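Local coordinates for protein putative esterase (Sulfolobus solfataricus P2, PDB 2RAU) that is probably a lipase or esterase of the alpha/beta-hydrolase superfamily and binds calcium ions, at residues I127-K138 against N160-D169. Residues are numbered along the deposited sequence; the frame is centred on the assembly and turned at random.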
loop_
_atom_site.group_PDB
_atom_site.type_symbol
_atom_site.label_atom_id
_atom_site.label_comp_id
_atom_site.label_asym_id
_atom_site.label_seq_id
_atom_site.Cartn_x
_atom_site.Cartn_y
_atom_site.Cartn_z
ATOM N N ILE A 127 -11.390 -5.890 6.528
ATOM C CA ILE A 127 -12.357 -6.282 5.496
ATOM C C ILE A 127 -13.626 -5.410 5.569
ATOM O O ILE A 127 -14.075 -4.912 4.526
ATOM C CB ILE A 127 -12.625 -7.786 5.471
ATOM C CG1 ILE A 127 -11.343 -8.504 4.975
ATOM C CG2 ILE A 127 -13.836 -8.106 4.537
ATOM C CD1 ILE A 127 -11.392 -9.984 5.110
ATOM N N SER A 128 -14.106 -5.100 6.777
ATOM C CA SER A 128 -15.292 -4.264 6.921
ATOM C C SER A 128 -15.027 -2.847 6.390
ATOM O O SER A 128 -15.905 -2.221 5.790
ATOM C CB SER A 128 -15.805 -4.233 8.365
ATOM O OG SER A 128 -14.981 -3.436 9.227
ATOM N N ASP A 129 -13.813 -2.350 6.582
ATOM C CA ASP A 129 -13.446 -1.027 6.146
ATOM C C ASP A 129 -13.331 -0.990 4.622
ATOM O O ASP A 129 -13.786 -0.045 3.985
ATOM C CB ASP A 129 -12.110 -0.612 6.765
ATOM C CG ASP A 129 -12.188 -0.392 8.279
ATOM O OD1 ASP A 129 -13.285 -0.277 8.793
ATOM O OD2 ASP A 129 -11.129 -0.306 8.960
ATOM N N ILE A 130 -12.675 -1.991 4.030
ATOM C CA ILE A 130 -12.621 -2.077 2.588
ATOM C C ILE A 130 -14.069 -2.146 1.991
ATOM O O ILE A 130 -14.353 -1.511 0.969
ATOM C CB ILE A 130 -11.764 -3.277 2.130
ATOM C CG1 ILE A 130 -10.291 -3.117 2.636
ATOM C CG2 ILE A 130 -11.771 -3.375 0.609
ATOM C CD1 ILE A 130 -9.412 -4.429 2.511
ATOM N N LYS A 131 -14.952 -2.939 2.604
ATOM C CA LYS A 131 -16.344 -3.034 2.171
ATOM C C LYS A 131 -17.085 -1.671 2.132
ATOM O O LYS A 131 -17.815 -1.362 1.166
ATOM C CB LYS A 131 -17.119 -4.072 3.011
ATOM C CG LYS A 131 -18.636 -4.157 2.728
ATOM C CD LYS A 131 -19.077 -4.404 1.275
ATOM C CE LYS A 131 -19.476 -5.817 0.975
ATOM N NZ LYS A 131 -20.007 -5.957 -0.416
ATOM N N GLU A 132 -16.917 -0.873 3.177
ATOM C CA GLU A 132 -17.495 0.468 3.204
ATOM C C GLU A 132 -17.002 1.317 2.041
ATOM O O GLU A 132 -17.768 2.107 1.476
ATOM C CB GLU A 132 -17.173 1.180 4.523
ATOM C CG GLU A 132 -17.815 0.677 5.759
ATOM C CD GLU A 132 -19.330 0.630 5.687
ATOM O OE1 GLU A 132 -19.971 1.519 5.117
ATOM O OE2 GLU A 132 -19.858 -0.353 6.190
ATOM N N VAL A 133 -15.713 1.219 1.723
ATOM C CA VAL A 133 -15.141 1.978 0.607
ATOM C C VAL A 133 -15.723 1.459 -0.741
ATOM O O VAL A 133 -16.092 2.242 -1.617
ATOM C CB VAL A 133 -13.606 1.898 0.647
ATOM C CG1 VAL A 133 -13.003 2.214 -0.680
ATOM C CG2 VAL A 133 -13.047 2.764 1.814
ATOM N N VAL A 134 -15.776 0.143 -0.915
ATOM C CA VAL A 134 -16.300 -0.446 -2.147
ATOM C C VAL A 134 -17.757 -0.043 -2.399
ATOM O O VAL A 134 -18.113 0.298 -3.517
ATOM C CB VAL A 134 -16.137 -2.017 -2.150
ATOM C CG1 VAL A 134 -16.976 -2.670 -3.273
ATOM C CG2 VAL A 134 -14.619 -2.406 -2.209
ATOM N N SER A 135 -18.578 -0.080 -1.359
ATOM C CA SER A 135 -19.980 0.311 -1.464
ATOM C C SER A 135 -20.095 1.773 -1.927
ATOM O O SER A 135 -20.901 2.112 -2.797
ATOM C CB SER A 135 -20.675 0.107 -0.120
ATOM O OG SER A 135 -20.663 -1.263 0.253
ATOM N N PHE A 136 -19.286 2.644 -1.336
ATOM C CA PHE A 136 -19.261 4.052 -1.714
ATOM C C PHE A 136 -18.840 4.233 -3.184
ATOM O O PHE A 136 -19.421 5.053 -3.957
ATOM C CB PHE A 136 -18.263 4.802 -0.828
ATOM C CG PHE A 136 -18.176 6.276 -1.119
ATOM C CD1 PHE A 136 -17.305 6.763 -2.081
ATOM C CD2 PHE A 136 -19.022 7.155 -0.495
ATOM C CE1 PHE A 136 -17.255 8.125 -2.385
ATOM C CE2 PHE A 136 -18.968 8.512 -0.801
ATOM C CZ PHE A 136 -18.076 8.982 -1.732
ATOM N N ILE A 137 -17.785 3.511 -3.558
ATOM C CA ILE A 137 -17.266 3.557 -4.928
ATOM C C ILE A 137 -18.299 3.163 -5.959
ATOM O O ILE A 137 -18.354 3.747 -7.040
ATOM C CB ILE A 137 -16.012 2.656 -5.062
ATOM C CG1 ILE A 137 -14.846 3.274 -4.295
ATOM C CG2 ILE A 137 -15.591 2.473 -6.516
ATOM C CD1 ILE A 137 -13.549 2.430 -4.342
ATOM N N LYS A 138 -19.068 2.123 -5.666
ATOM C CA LYS A 138 -20.080 1.663 -6.602
ATOM C C LYS A 138 -21.065 2.777 -6.930
ATOM O O LYS A 138 -21.433 2.978 -8.100
ATOM C CB LYS A 138 -20.817 0.444 -6.057
ATOM C CG LYS A 138 -20.009 -0.815 -5.950
ATOM C CD LYS A 138 -20.977 -1.953 -5.616
ATOM C CE LYS A 138 -20.267 -3.237 -5.481
ATOM N NZ LYS A 138 -21.209 -4.368 -5.636
ATOM N N ASN A 160 -8.117 -11.740 0.063
ATOM C CA ASN A 160 -9.023 -12.070 1.180
ATOM C C ASN A 160 -10.433 -11.441 0.994
ATOM O O ASN A 160 -11.472 -12.093 1.207
ATOM C CB ASN A 160 -8.381 -11.628 2.507
ATOM C CG ASN A 160 -7.210 -12.492 2.895
ATOM O OD1 ASN A 160 -6.923 -13.476 2.221
ATOM N ND2 ASN A 160 -6.486 -12.107 3.952
ATOM N N TYR A 161 -10.460 -10.168 0.612
ATOM C CA TYR A 161 -11.706 -9.467 0.313
ATOM C C TYR A 161 -12.456 -10.167 -0.826
ATOM O O TYR A 161 -13.669 -10.429 -0.718
ATOM C CB TYR A 161 -11.453 -7.980 -0.050
ATOM C CG TYR A 161 -12.724 -7.237 -0.231
ATOM C CD1 TYR A 161 -13.341 -6.612 0.841
ATOM C CD2 TYR A 161 -13.351 -7.171 -1.485
ATOM C CE1 TYR A 161 -14.542 -5.963 0.680
ATOM C CE2 TYR A 161 -14.569 -6.494 -1.644
ATOM C CZ TYR A 161 -15.151 -5.906 -0.559
ATOM O OH TYR A 161 -16.362 -5.242 -0.694
ATOM N N SER A 162 -11.724 -10.498 -1.893
ATOM C CA SER A 162 -12.298 -11.152 -3.048
ATOM C C SER A 162 -12.835 -12.529 -2.718
ATOM O O SER A 162 -13.845 -12.912 -3.237
ATOM C CB SER A 162 -11.273 -11.261 -4.187
ATOM O OG SER A 162 -10.919 -9.988 -4.660
ATOM N N SER A 163 -12.162 -13.269 -1.847
ATOM C CA SER A 163 -12.624 -14.590 -1.480
ATOM C C SER A 163 -14.038 -14.540 -0.870
ATOM O O SER A 163 -14.769 -15.532 -0.931
ATOM C CB SER A 163 -11.639 -15.262 -0.524
ATOM O OG SER A 163 -11.790 -14.797 0.797
ATOM N N LEU A 164 -14.416 -13.392 -0.299
ATOM C CA LEU A 164 -15.689 -13.240 0.349
ATOM C C LEU A 164 -16.726 -12.547 -0.513
ATOM O O LEU A 164 -17.898 -12.822 -0.361
ATOM C CB LEU A 164 -15.525 -12.452 1.645
ATOM C CG LEU A 164 -14.722 -13.091 2.773
ATOM C CD1 LEU A 164 -14.367 -11.995 3.818
ATOM C CD2 LEU A 164 -15.458 -14.265 3.393
ATOM N N TYR A 165 -16.300 -11.625 -1.382
ATOM C CA TYR A 165 -17.196 -10.742 -2.088
ATOM C C TYR A 165 -17.031 -10.635 -3.585
ATOM O O TYR A 165 -17.694 -9.808 -4.193
ATOM C CB TYR A 165 -17.002 -9.342 -1.523
ATOM C CG TYR A 165 -17.293 -9.218 -0.037
ATOM C CD1 TYR A 165 -18.584 -9.360 0.433
ATOM C CD2 TYR A 165 -16.298 -8.914 0.878
ATOM C CE1 TYR A 165 -18.870 -9.211 1.770
ATOM C CE2 TYR A 165 -16.575 -8.763 2.219
ATOM C CZ TYR A 165 -17.861 -8.927 2.654
ATOM O OH TYR A 165 -18.187 -8.769 3.982
ATOM N N TRP A 166 -16.155 -11.434 -4.196
ATOM C CA TRP A 166 -15.884 -11.289 -5.624
ATOM C C TRP A 166 -17.121 -11.322 -6.507
ATOM O O TRP A 166 -17.232 -10.520 -7.417
ATOM C CB TRP A 166 -14.835 -12.302 -6.141
ATOM C CG TRP A 166 -15.270 -13.719 -6.300
ATOM C CD1 TRP A 166 -15.159 -14.712 -5.392
ATOM C CD2 TRP A 166 -15.836 -14.317 -7.476
ATOM N NE1 TRP A 166 -15.637 -15.889 -5.910
ATOM C CE2 TRP A 166 -16.054 -15.673 -7.191
ATOM C CE3 TRP A 166 -16.204 -13.829 -8.724
ATOM C CZ2 TRP A 166 -16.617 -16.535 -8.096
ATOM C CZ3 TRP A 166 -16.749 -14.695 -9.625
ATOM C CH2 TRP A 166 -16.958 -16.030 -9.308
ATOM N N LYS A 167 -18.082 -12.200 -6.199
ATOM C CA LYS A 167 -19.215 -12.393 -7.067
ATOM C C LYS A 167 -19.989 -11.116 -7.247
ATOM O O LYS A 167 -20.337 -10.803 -8.357
ATOM C CB LYS A 167 -20.125 -13.517 -6.567
ATOM C CG LYS A 167 -19.398 -14.859 -6.575
ATOM C CD LYS A 167 -20.237 -16.001 -5.991
ATOM C CE LYS A 167 -19.497 -17.345 -6.055
ATOM N NZ LYS A 167 -20.345 -18.430 -5.453
ATOM N N ASN A 168 -20.185 -10.335 -6.192
ATOM C CA ASN A 168 -20.916 -9.084 -6.358
ATOM C C ASN A 168 -20.138 -7.786 -6.458
ATOM O O ASN A 168 -20.717 -6.772 -6.868
ATOM C CB ASN A 168 -21.945 -8.919 -5.259
ATOM C CG ASN A 168 -23.169 -9.806 -5.480
ATOM O OD1 ASN A 168 -23.970 -9.691 -6.501
ATOM N ND2 ASN A 168 -23.308 -10.732 -4.561
ATOM N N ASP A 169 -18.860 -7.815 -6.092
ATOM C CA ASP A 169 -18.034 -6.607 -6.004
ATOM C C ASP A 169 -16.837 -6.470 -6.965
ATOM O O ASP A 169 -16.471 -5.349 -7.280
ATOM C CB ASP A 169 -17.467 -6.483 -4.586
ATOM C CG ASP A 169 -18.515 -6.141 -3.543
ATOM O OD1 ASP A 169 -19.686 -5.826 -3.905
ATOM O OD2 ASP A 169 -18.137 -6.174 -2.335
#
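K131 and K138, two turns apart on helix 123-141, form a salt-bridge network with D169 at the C-terminal end of helix 153-169. The chain of K131 starts with CB in the plane of the Y161 ring, at its edge, and CD then passes the Y161 hydroxyl. With CG anti to the backbone N (chi1 174°), bends at chi2 and chi3 bring CE over one face of the Y165 ring, 3.5 Å from CE1, as a CH-pi contact, and NZ, off-centre above the same ring in a cation-pi contact, reaches OD2 of D169 at 2.7 Å, on the syn lone pair. Y161 OH donates to D169 OD2 on its anti side, tilted out of the carboxylate plane (2.6 Å), so OD2 is gripped twice. K138, extended beyond CG, brings NZ to D169 OD1 at 2.7 Å, on the anti side and 23° out of the carboxylate plane, and also to N168 O, standing above that carbonyl plane. A leucine in place of D169 would probably strand both ammonium groups without their carboxylate and leave the Y161 hydroxyl without its acceptor.

The rest of the interface is largely apolar. Y161 lies as a knob among I127, I130, K131 and V134, with I130 CG2 over one ring face and Y165 CD2 over the other. I127 in turn fits among N160, Y161, L164 and Y165, its CG2 3.6 Å from Y165 CE2. The axes of 127-138 and 160-169 cross at -46° beside the parallel strands of the alpha/beta-hydrolase sheet. With D169 buried, two lysines and a tyrosine hydroxyl together probably stabilise its negative charge.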